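Long-range contact in cytosolic phospholipase A2 delta (PDB 5IZ5), which hydrolyses glycerophospholipids at the sn-2 position in a calcium-dependent manner, with a preference for linoleic acid there: residues B[157-162]-B[286-291]. The protein carries 3 engineered substitutions. Residues are numbered along the deposited sequence; the frame is centred on the assembly and turned at random.
Sequences NKVIVA and LGFNLC
Asn157 and Gly287 bring the two backbones together, CA to CA 5.1 Å, where the turn between strands 152-156 and 160-172 meets the loop that follows strand 285-286. No hydrogen bond links the two segments; the joint is made by van der Waals contact, mostly of side chains. Asn157 sits at its middle, with CB against the Leu286-Gly287 peptide. Its CG lies between the backbone N and the carbonyl carbon (chi1 58°), which turns the amide oxygen back over its own turn. There OD1 accepts two backbone N-H groups: Ile160 N at 2.9 Å, nearly straight and in the carbonyl plane, and Val159 N at 3.0 Å, tilted from that plane. These two bonds fix the rotation of the amide and leave ND2 turned toward the 286-291 segment, 3.5 Å from Phe288 CE2, with the amide and ring planes 36° apart. ND2 also donates to Tyr497 O, beyond both segments. Val159 CG1 approaches the Phe288 ring obliquely; its 3.2 Å to CE2 is short for two carbons and, with a nearly eclipsed chi1, doubtful. Asn157 O lies in plane at the ring edge, 3.9 Å from CD2. The His622 ring also meets Phe288 and touches Val159. Ile160 crosses Leu286 at about a right angle, its CG2 3.8 Å from Leu286 CD2. A backbone hydrogen bond ties Gly287 to Gly498, next to Tyr497. The Asn157 turn is an Asx turn, extended to an Asx motif by the Ile160 bond; here it closes a beta hairpin and packs it against the loop leading from strand 285-286 to helix 292-313, within the PLA2c region.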
loop_
_atom_site.group_PDB
_atom_site.type_symbol
_atom_site.label_atom_id
_atom_site.label_comp_id
_atom_site.label_asym_id
_atom_site.label_seq_id
_atom_site.Cartn_x
_atom_site.Cartn_y
_atom_site.Cartn_z
ATOM N N ASN B 157 16.774 2.994 8.216
ATOM C CA ASN B 157 16.982 1.573 7.938
ATOM C C ASN B 157 17.877 1.405 6.698
ATOM O O ASN B 157 17.890 0.347 6.072
ATOM C CB ASN B 157 15.654 0.850 7.726
ATOM C CG ASN B 157 14.839 1.440 6.590
ATOM O OD1 ASN B 157 15.331 2.262 5.811
ATOM N ND2 ASN B 157 13.592 1.007 6.478
ATOM N N LYS B 158 18.590 2.479 6.345
ATOM C CA LYS B 158 19.505 2.556 5.194
ATOM C C LYS B 158 18.825 2.720 3.828
ATOM O O LYS B 158 19.510 2.772 2.807
ATOM C CB LYS B 158 20.486 1.375 5.172
ATOM C CG LYS B 158 21.324 1.245 6.435
ATOM C CD LYS B 158 22.126 2.505 6.715
ATOM C CE LYS B 158 22.989 2.318 7.957
ATOM N NZ LYS B 158 24.358 2.891 7.835
ATOM N N VAL B 159 17.496 2.818 3.802
ATOM C CA VAL B 159 16.790 3.207 2.568
ATOM C C VAL B 159 15.893 4.425 2.823
ATOM O O VAL B 159 15.918 5.370 2.049
ATOM C CB VAL B 159 16.073 2.033 1.843
ATOM C CG1 VAL B 159 16.497 0.685 2.396
ATOM C CG2 VAL B 159 14.565 2.194 1.832
ATOM N N ILE B 160 15.150 4.417 3.927
ATOM C CA ILE B 160 14.364 5.563 4.356
ATOM C C ILE B 160 15.084 6.247 5.508
ATOM O O ILE B 160 15.599 5.565 6.384
ATOM C CB ILE B 160 12.985 5.106 4.880
ATOM C CG1 ILE B 160 12.051 4.702 3.725
ATOM C CG2 ILE B 160 12.334 6.148 5.782
ATOM C CD1 ILE B 160 11.741 5.791 2.720
ATOM N N VAL B 161 15.065 7.580 5.518
ATOM C CA VAL B 161 15.672 8.396 6.565
ATOM C C VAL B 161 14.628 9.310 7.197
ATOM O O VAL B 161 13.897 10.032 6.508
ATOM C CB VAL B 161 16.785 9.312 6.015
ATOM C CG1 VAL B 161 17.355 10.200 7.116
ATOM C CG2 VAL B 161 17.897 8.495 5.378
ATOM N N ALA B 162 14.580 9.273 8.521
ATOM C CA ALA B 162 13.827 10.230 9.300
ATOM C C ALA B 162 14.781 11.348 9.727
ATOM O O ALA B 162 15.736 11.127 10.492
ATOM C CB ALA B 162 13.220 9.547 10.501
ATOM N N LEU B 286 10.853 1.367 11.195
ATOM C CA LEU B 286 11.798 1.310 10.094
ATOM C C LEU B 286 12.750 0.140 10.275
ATOM O O LEU B 286 13.574 0.150 11.178
ATOM C CB LEU B 286 12.616 2.593 10.065
ATOM C CG LEU B 286 11.877 3.900 9.811
ATOM C CD1 LEU B 286 12.906 5.015 9.733
ATOM C CD2 LEU B 286 11.020 3.871 8.557
ATOM N N GLY B 287 12.661 -0.851 9.398
ATOM C CA GLY B 287 13.578 -1.987 9.440
ATOM C C GLY B 287 13.147 -3.052 8.457
ATOM O O GLY B 287 11.972 -3.126 8.111
ATOM N N PHE B 288 14.096 -3.877 8.019
ATOM C CA PHE B 288 13.824 -4.921 7.024
ATOM C C PHE B 288 13.781 -6.324 7.595
ATOM O O PHE B 288 13.983 -7.302 6.887
ATOM C CB PHE B 288 14.855 -4.855 5.906
ATOM C CG PHE B 288 14.655 -3.694 5.006
ATOM C CD1 PHE B 288 13.768 -3.782 3.947
ATOM C CD2 PHE B 288 15.323 -2.502 5.237
ATOM C CE1 PHE B 288 13.566 -2.710 3.115
ATOM C CE2 PHE B 288 15.128 -1.420 4.410
ATOM C CZ PHE B 288 14.246 -1.524 3.342
ATOM N N ASN B 289 13.513 -6.436 8.878
ATOM C CA ASN B 289 13.322 -7.737 9.453
ATOM C C ASN B 289 11.976 -7.728 10.108
ATOM O O ASN B 289 11.281 -6.711 10.113
ATOM C CB ASN B 289 14.481 -8.087 10.381
ATOM C CG ASN B 289 15.703 -8.571 9.605
ATOM O OD1 ASN B 289 15.726 -9.687 9.065
ATOM N ND2 ASN B 289 16.713 -7.724 9.525
ATOM N N LEU B 290 11.593 -8.880 10.614
ATOM C CA LEU B 290 10.270 -9.056 11.151
ATOM C C LEU B 290 10.170 -8.261 12.441
ATOM O O LEU B 290 11.165 -8.073 13.130
ATOM C CB LEU B 290 10.001 -10.536 11.378
ATOM C CG LEU B 290 10.142 -11.425 10.137
ATOM C CD1 LEU B 290 9.832 -12.867 10.494
ATOM C CD2 LEU B 290 9.252 -10.956 8.991
ATOM N N CYS B 291 8.976 -7.759 12.736
ATOM C CA CYS B 291 8.775 -6.962 13.932
ATOM C C CYS B 291 8.705 -7.869 15.154
ATOM O O CYS B 291 8.457 -9.077 15.033
ATOM C CB CYS B 291 7.501 -6.124 13.828
ATOM S SG CYS B 291 5.980 -7.088 13.851
#